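Local structure of Lmo0740 protein (Listeria monocytogenes, 4RFA) at residues T202-E206 against E207-I211; A133-F136 against A137-Y140; L16-L19 against K20-P23. The protein probably acts as a Crp-family transcription regulator, pairing a cyclic nucleotide-binding-type domain with a DNA-binding domain in a two-chain assembly. One frame throughout, in Å; residues are numbered along the deposited sequence.

Interaction 1 of 3, residues T202-E206 against E207-I211; sequences TELVE and EEFLI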
loop_
_atom_site.group_PDB
_atom_site.type_symbol
_atom_site.label_atom_id
_atom_site.label_comp_id
_atom_site.label_asym_id
_atom_site.label_seq_id
_atom_site.Cartn_x
_atom_site.Cartn_y
_atom_site.Cartn_z
ATOM N N THR A 202 15.836 -25.709 1.539
ATOM C CA THR A 202 15.947 -27.196 1.554
ATOM C C THR A 202 14.623 -27.830 1.931
ATOM O O THR A 202 14.133 -28.745 1.246
ATOM C CB THR A 202 17.049 -27.658 2.513
ATOM O OG1 THR A 202 18.278 -27.141 2.031
ATOM C CG2 THR A 202 17.150 -29.178 2.595
ATOM N N GLU A 203 13.999 -27.291 2.978
ATOM C CA GLU A 203 12.695 -27.788 3.400
ATOM C C GLU A 203 11.672 -27.685 2.266
ATOM O O GLU A 203 10.941 -28.618 2.027
ATOM C CB GLU A 203 12.211 -27.054 4.633
ATOM C CG GLU A 203 13.018 -27.340 5.885
ATOM C CD GLU A 203 12.534 -26.490 7.052
ATOM O OE1 GLU A 203 11.338 -26.567 7.393
ATOM O OE2 GLU A 203 13.337 -25.727 7.616
ATOM N N LEU A 204 11.648 -26.554 1.572
ATOM C CA LEU A 204 10.709 -26.315 0.493
ATOM C C LEU A 204 10.912 -27.290 -0.680
ATOM O O LEU A 204 9.973 -27.636 -1.378
ATOM C CB LEU A 204 10.811 -24.847 0.012
ATOM C CG LEU A 204 9.721 -23.847 0.584
ATOM C CD1 LEU A 204 9.652 -23.862 2.089
ATOM C CD2 LEU A 204 9.955 -22.424 0.093
ATOM N N VAL A 205 12.143 -27.715 -0.910
ATOM C CA VAL A 205 12.383 -28.736 -1.940
ATOM C C VAL A 205 11.889 -30.075 -1.412
ATOM O O VAL A 205 11.175 -30.749 -2.118
ATOM C CB VAL A 205 13.824 -28.751 -2.520
ATOM C CG1 VAL A 205 14.867 -28.559 -1.454
ATOM C CG2 VAL A 205 14.133 -30.047 -3.291
ATOM N N GLU A 206 12.131 -30.389 -0.139
ATOM C CA GLU A 206 11.646 -31.651 0.451
ATOM C C GLU A 206 10.136 -31.700 0.385
ATOM O O GLU A 206 9.563 -32.731 0.065
ATOM C CB GLU A 206 12.165 -31.856 1.883
ATOM C CG GLU A 206 13.697 -31.995 1.905
ATOM C CD GLU A 206 14.391 -31.817 3.265
ATOM O OE1 GLU A 206 13.836 -31.138 4.175
ATOM O OE2 GLU A 206 15.543 -32.338 3.388
ATOM N N GLU A 207 9.484 -30.559 0.599
ATOM C CA GLU A 207 8.044 -30.498 0.544
ATOM C C GLU A 207 7.472 -30.355 -0.868
ATOM O O GLU A 207 6.278 -30.154 -1.046
ATOM C CB GLU A 207 7.608 -29.333 1.403
ATOM C CG GLU A 207 7.998 -29.514 2.861
ATOM C CD GLU A 207 7.801 -28.246 3.672
ATOM O OE1 GLU A 207 7.494 -27.184 3.079
ATOM O OE2 GLU A 207 7.939 -28.310 4.906
ATOM N N GLU A 208 8.340 -30.407 -1.867
ATOM C CA GLU A 208 7.950 -30.362 -3.274
ATOM C C GLU A 208 7.305 -29.071 -3.688
ATOM O O GLU A 208 6.654 -29.011 -4.713
ATOM C CB GLU A 208 7.109 -31.561 -3.665
ATOM C CG GLU A 208 7.818 -32.864 -3.311
ATOM C CD GLU A 208 7.234 -34.100 -3.951
ATOM O OE1 GLU A 208 6.520 -33.975 -4.959
ATOM O OE2 GLU A 208 7.523 -35.207 -3.447
ATOM N N PHE A 209 7.537 -28.003 -2.932
ATOM C CA PHE A 209 7.133 -26.664 -3.377
ATOM C C PHE A 209 8.060 -26.152 -4.472
ATOM O O PHE A 209 7.635 -25.608 -5.505
ATOM C CB PHE A 209 7.167 -25.703 -2.198
ATOM C CG PHE A 209 6.599 -24.345 -2.508
ATOM C CD1 PHE A 209 5.230 -24.153 -2.576
ATOM C CD2 PHE A 209 7.431 -23.257 -2.706
ATOM C CE1 PHE A 209 4.702 -22.904 -2.827
ATOM C CE2 PHE A 209 6.906 -21.994 -2.981
ATOM C CZ PHE A 209 5.540 -21.815 -3.043
ATOM N N LEU A 210 9.339 -26.335 -4.219
ATOM C CA LEU A 210 10.417 -25.872 -5.083
ATOM C C LEU A 210 11.054 -27.084 -5.766
ATOM O O LEU A 210 11.356 -28.068 -5.108
ATOM C CB LEU A 210 11.453 -25.223 -4.165
ATOM C CG LEU A 210 11.958 -23.811 -4.387
ATOM C CD1 LEU A 210 10.891 -22.891 -4.931
ATOM C CD2 LEU A 210 12.538 -23.343 -3.088
ATOM N N ILE A 211 11.296 -27.000 -7.067
ATOM C CA ILE A 211 11.928 -28.089 -7.768
ATOM C C ILE A 211 13.395 -28.230 -7.395
ATOM O O ILE A 211 13.889 -29.360 -7.268
ATOM C CB ILE A 211 11.863 -27.916 -9.287
ATOM C CG1 ILE A 211 10.410 -27.714 -9.772
ATOM C CG2 ILE A 211 12.534 -29.094 -9.960
ATOM C CD1 ILE A 211 9.420 -28.807 -9.402
#
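Leu-204 and Phe-209 meet side by side where helix 194-206 ends, their side chains running the same way and Leu-204 CD2 lying 3.9 Å from Phe-209 CD2. This is the hydrophobic contact that accompanies a Schellman motif, and the backbone supplies the rest of the definition. Glu-208 has positive phi, 64°, which turns the chain back, so that Phe-209 N bonds to Leu-204 O (2.9 Å) while Glu-208 N reaches Val-205 O (2.9 Å). Leu-204 O is gripped twice, since Leu-210 N also donates to it, from well above the carbonyl plane and over a longer 3.2 Å. Leu-210 then lays CD2 against Leu-204 CB at 3.9 Å, giving Leu-204 a second apolar partner beyond the turn. Val-205 adds a CA-H...O contact to Leu-210 O, 3.4 Å from its CA.

Glu-207 continues the helical pattern, its N bonding to Glu-203 O at 2.8 Å. With CG anti to the carbonyl carbon (chi1 -62°), its extended chain passes back alongside Glu-203 O and crosses Leu-204 at an angle, with Glu-207 OE1 4.1 Å from Leu-204 CD1. The two carboxylates come near each other here, but Lys-151 forms salt bridges with both Glu-203 OE1 and Glu-207 OE2, which probably offsets their repulsion.

Helix 150-165 covers the apolar side of the motif: Leu-204 packs on Tyr-155 and Leu-158, and Phe-209 meets the Tyr-155 ring edge-to-face. Phe-209 and Ile-211 form backbone hydrogen bonds with Asp-220 and Arg-218 of strand 218-220. The motif thus hands the chain from helix 194-206, probably the recognition helix, towards strand 218-220, consistent with a winged helix-turn-helix domain.

Interaction 2 of 3, residues A133-F136 against A137-Y140; sequences ADVF and ARHY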
loop_
_atom_site.group_PDB
_atom_site.type_symbol
_atom_site.label_atom_id
_atom_site.label_comp_id
_atom_site.label_asym_id
_atom_site.label_seq_id
_atom_site.Cartn_x
_atom_site.Cartn_y
_atom_site.Cartn_z
ATOM N N ALA A 133 -4.394 0.558 -8.191
ATOM C CA ALA A 133 -5.137 -0.602 -7.644
ATOM C C ALA A 133 -4.260 -1.812 -7.543
ATOM O O ALA A 133 -4.229 -2.473 -6.516
ATOM C CB ALA A 133 -6.342 -0.910 -8.517
ATOM N N ASP A 134 -3.464 -2.087 -8.578
ATOM C CA ASP A 134 -2.580 -3.263 -8.504
ATOM C C ASP A 134 -1.458 -3.090 -7.485
ATOM O O ASP A 134 -1.028 -4.057 -6.891
ATOM C CB ASP A 134 -1.991 -3.598 -9.875
ATOM C CG ASP A 134 -3.042 -4.121 -10.834
ATOM O OD1 ASP A 134 -4.098 -4.582 -10.365
ATOM O OD2 ASP A 134 -2.810 -4.089 -12.052
ATOM N N VAL A 135 -0.992 -1.874 -7.253
ATOM C CA VAL A 135 0.085 -1.699 -6.257
ATOM C C VAL A 135 -0.500 -1.904 -4.868
ATOM O O VAL A 135 0.118 -2.580 -4.036
ATOM C CB VAL A 135 0.766 -0.335 -6.335
ATOM C CG1 VAL A 135 1.782 -0.177 -5.203
ATOM C CG2 VAL A 135 1.500 -0.260 -7.631
ATOM N N PHE A 136 -1.685 -1.350 -4.646
ATOM C CA PHE A 136 -2.448 -1.628 -3.426
ATOM C C PHE A 136 -2.626 -3.093 -3.133
ATOM O O PHE A 136 -2.375 -3.540 -2.007
ATOM C CB PHE A 136 -3.819 -1.020 -3.497
ATOM C CG PHE A 136 -3.811 0.451 -3.356
ATOM C CD1 PHE A 136 -2.767 1.099 -2.740
ATOM C CD2 PHE A 136 -4.855 1.191 -3.832
ATOM C CE1 PHE A 136 -2.773 2.480 -2.597
ATOM C CE2 PHE A 136 -4.867 2.561 -3.681
ATOM C CZ PHE A 136 -3.825 3.210 -3.065
ATOM N N ALA A 137 -3.075 -3.833 -4.135
ATOM C CA ALA A 137 -3.285 -5.273 -3.944
ATOM C C ALA A 137 -1.966 -5.915 -3.526
ATOM O O ALA A 137 -1.953 -6.702 -2.622
ATOM C CB ALA A 137 -3.817 -5.924 -5.210
ATOM N N ARG A 138 -0.836 -5.526 -4.136
ATOM C CA ARG A 138 0.434 -6.122 -3.742
ATOM C C ARG A 138 0.873 -5.699 -2.333
ATOM O O ARG A 138 1.430 -6.480 -1.579
ATOM C CB ARG A 138 1.488 -5.800 -4.775
ATOM C CG ARG A 138 1.193 -6.416 -6.138
ATOM C CD ARG A 138 2.016 -5.737 -7.198
ATOM N NE ARG A 138 3.431 -5.865 -6.784
ATOM C CZ ARG A 138 4.360 -4.940 -6.979
ATOM N NH1 ARG A 138 4.048 -3.794 -7.554
ATOM N NH2 ARG A 138 5.578 -5.146 -6.535
ATOM N N HIS A 139 0.541 -4.480 -1.944
ATOM C CA HIS A 139 0.780 -4.018 -0.589
ATOM C C HIS A 139 0.029 -4.886 0.438
ATOM O O HIS A 139 0.586 -5.311 1.439
ATOM C CB HIS A 139 0.351 -2.554 -0.427
ATOM C CG HIS A 139 1.245 -1.555 -1.079
ATOM N ND1 HIS A 139 0.954 -0.204 -1.101
ATOM C CD2 HIS A 139 2.405 -1.694 -1.759
ATOM C CE1 HIS A 139 1.925 0.445 -1.716
ATOM N NE2 HIS A 139 2.811 -0.440 -2.133
ATOM N N TYR A 140 -1.245 -5.125 0.194
ATOM C CA TYR A 140 -2.031 -5.995 1.055
ATOM C C TYR A 140 -1.470 -7.377 1.155
ATOM O O TYR A 140 -1.443 -7.937 2.218
ATOM C CB TYR A 140 -3.454 -6.075 0.547
ATOM C CG TYR A 140 -4.276 -4.940 1.043
ATOM C CD1 TYR A 140 -4.846 -4.983 2.326
ATOM C CD2 TYR A 140 -4.486 -3.846 0.274
ATOM C CE1 TYR A 140 -5.601 -3.923 2.814
ATOM C CE2 TYR A 140 -5.231 -2.774 0.730
ATOM C CZ TYR A 140 -5.789 -2.813 1.997
ATOM O OH TYR A 140 -6.538 -1.760 2.432
#
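Val-135 sets its CG1 methyl over one face of the His-139 imidazole, one helical turn further on. The approach is tight, 3.2 Å from Val-135 CG1 to His-139 NE2, and the two side chains run at a slant to each other. The methyl is placed there by the valine's first torsion, 175°, which turns CG1 away from the backbone N and alongside the carbonyl carbon. Val-135 O also lies over a face of the imidazole, near its rim, 3.3 Å from His-139 CD2. The same oxygen accepts the backbone bond from His-139 N at 2.9 Å, so it serves at once as helix acceptor and as neighbour of the ring.

A similar double use occurs at the next carbonyl. Phe-136 O takes the bond from Tyr-140 N (2.9 Å) and meets the edge of the phenol ring, 3.1 Å from Tyr-140 CD2. Arg-138 N bonds to Asp-134 O at 3.1 Å, and the aliphatic chain of Arg-138 runs along that carbonyl, with Arg-138 CG 3.3 Å from Asp-134 O, before bending at chi3 (56°).

The second shell explains where the polar ends go. Arg-138 leaves the helix for Glu-164, in a salt bridge, and for Phe-75 O, which joins the helix to strand 72-76 and to helix 150-165. His-139 ND1 hydrogen-bonds to His-139 ND1 of the second subunit, Asp-134 OD2 to Ser-89 of that subunit, and the Phe-136 rings of the two chains meet. Neighbouring turns of one helix therefore serve both the packing within the chain and the pairing of subunits. This is consistent with the long central helix through which Crp-family proteins pair their subunits.

Interaction 3 of 3, residues L16-L19 against K20-P23; sequences LGYL and KEFP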
loop_
_atom_site.group_PDB
_atom_site.type_symbol
_atom_site.label_atom_id
_atom_site.label_comp_id
_atom_site.label_asym_id
_atom_site.label_seq_id
_atom_site.Cartn_x
_atom_site.Cartn_y
_atom_site.Cartn_z
ATOM N N LEU A 16 1.174 5.644 -24.170
ATOM C CA LEU A 16 2.350 6.338 -24.702
ATOM C C LEU A 16 2.090 6.899 -26.084
ATOM O O LEU A 16 2.422 8.054 -26.372
ATOM C CB LEU A 16 3.541 5.394 -24.763
ATOM C CG LEU A 16 4.074 5.017 -23.383
ATOM C CD1 LEU A 16 5.048 3.860 -23.529
ATOM C CD2 LEU A 16 4.701 6.209 -22.673
ATOM N N GLY A 17 1.475 6.074 -26.925
ATOM C CA GLY A 17 0.982 6.511 -28.223
ATOM C C GLY A 17 -0.044 7.637 -28.136
ATOM O O GLY A 17 -0.047 8.528 -28.964
ATOM N N TYR A 18 -0.927 7.599 -27.147
ATOM C CA TYR A 18 -1.856 8.706 -26.936
ATOM C C TYR A 18 -1.087 9.985 -26.599
ATOM O O TYR A 18 -1.401 11.081 -27.130
ATOM C CB TYR A 18 -2.875 8.393 -25.839
ATOM C CG TYR A 18 -4.227 7.968 -26.361
ATOM C CD1 TYR A 18 -5.015 8.858 -27.094
ATOM C CD2 TYR A 18 -4.741 6.692 -26.103
ATOM C CE1 TYR A 18 -6.271 8.495 -27.564
ATOM C CE2 TYR A 18 -5.998 6.320 -26.574
ATOM C CZ TYR A 18 -6.755 7.228 -27.305
ATOM O OH TYR A 18 -8.001 6.886 -27.781
ATOM N N LEU A 19 -0.066 9.825 -25.754
ATOM C CA LEU A 19 0.718 10.953 -25.279
ATOM C C LEU A 19 1.323 11.721 -26.451
ATOM O O LEU A 19 1.271 12.945 -26.462
ATOM C CB LEU A 19 1.782 10.521 -24.252
ATOM C CG LEU A 19 1.245 9.855 -22.956
ATOM C CD1 LEU A 19 2.246 9.844 -21.818
ATOM C CD2 LEU A 19 -0.014 10.526 -22.474
ATOM N N LYS A 20 1.828 10.998 -27.447
ATOM C CA LYS A 20 2.550 11.582 -28.590
ATOM C C LYS A 20 1.702 12.437 -29.519
ATOM O O LYS A 20 2.244 13.265 -30.240
ATOM C CB LYS A 20 3.231 10.489 -29.420
ATOM C CG LYS A 20 4.375 9.788 -28.692
ATOM C CD LYS A 20 4.900 8.590 -29.486
ATOM C CE LYS A 20 5.980 7.804 -28.743
ATOM N NZ LYS A 20 6.713 6.864 -29.641
ATOM N N GLU A 21 0.384 12.242 -29.498
ATOM C CA GLU A 21 -0.553 13.100 -30.234
ATOM C C GLU A 21 -0.506 14.569 -29.807
ATOM O O GLU A 21 -0.812 15.428 -30.603
ATOM C CB GLU A 21 -1.998 12.653 -30.016
ATOM C CG GLU A 21 -2.332 11.225 -30.385
ATOM C CD GLU A 21 -3.768 10.873 -30.045
ATOM O OE1 GLU A 21 -4.303 11.352 -29.008
ATOM O OE2 GLU A 21 -4.355 10.099 -30.817
ATOM N N PHE A 22 -0.178 14.860 -28.546
ATOM C CA PHE A 22 -0.255 16.235 -28.049
ATOM C C PHE A 22 1.019 17.018 -28.320
ATOM O O PHE A 22 2.110 16.503 -28.066
ATOM C CB PHE A 22 -0.607 16.250 -26.565
ATOM C CG PHE A 22 -1.852 15.474 -26.263
ATOM C CD1 PHE A 22 -2.960 15.551 -27.127
ATOM C CD2 PHE A 22 -1.928 14.640 -25.152
ATOM C CE1 PHE A 22 -4.114 14.824 -26.874
ATOM C CE2 PHE A 22 -3.086 13.915 -24.891
ATOM C CZ PHE A 22 -4.178 14.013 -25.750
ATOM N N PRO A 23 0.877 18.271 -28.827
ATOM C CA PRO A 23 2.020 19.093 -29.216
ATOM C C PRO A 23 3.048 19.264 -28.114
ATOM O O PRO A 23 4.211 19.377 -28.416
ATOM C CB PRO A 23 1.393 20.444 -29.567
ATOM C CG PRO A 23 -0.021 20.143 -29.915
ATOM C CD PRO A 23 -0.403 18.985 -29.046
#
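Tyr-18 and Glu-21 bring their side chains together near the C-terminal end of helix 11-20, lying side by side and pointing the same way. Glu-21 OE1 comes to the edge of the phenol ring, near its plane, 3.2 Å from Tyr-18 CD1, while the ring and carboxylate planes stand 87° apart. An acidic oxygen at the edge of an aromatic ring faces C-H groups rather than the electron-rich face, an arrangement probably favourable in electrostatic terms. A first torsion of -57° keeps Glu-21 CG beside the backbone N, and the chain then runs out straight past Tyr-18 O, 3.4 Å from Glu-21 CG.

Backbone bonds make a second group, and their span changes along the chain. Lys-20 N bonds to Leu-16 O four residues back (3.2 Å), whereas Glu-21 N to Tyr-18 O and Phe-22 N to Leu-19 O span three residues, each at 3.2 Å. The shift from four- to three-residue spans is consistent with a tighter turn towards the end of the helix.

Contacts between carbonyls and side chains form the third. Tyr-18 O sits over one face of the Phe-22 ring, towards its rim and 4.0 Å from Phe-22 CE2. Lys-20 CG passes Leu-16 O at 3.5 Å.

The turn lies at the surface but faces the domain with its apolar groups: Leu-19 packs on Ile-109 of strand 103-110 and on Ile-117, Phe-22 lies on Phe-113 and Ile-117 of helix 111-120, and Tyr-18 touches Lys-121 and Pro-122 just past that helix.

From the N terminus the chain meets interaction 3 first, then interaction 2, then interaction 1; the three follow in series, and none nests within or crosses another. Each is local, joining successive turns rather than closing a long loop. Interaction 3 ends helix 11-20 against the N-terminal beta domain. Interaction 2, within helix 126-143, ties strand 72-76, helix 150-165 and the second subunit together. Interaction 1 finishes helix 194-206 in the C-terminal region. Interactions 1 and 3 lie on opposite sides of the chain's centre, their own centres about 49 Å apart, whereas the centre of interaction 2 is about 28 Å from each. Together they illustrate two helix exits and one helix interior.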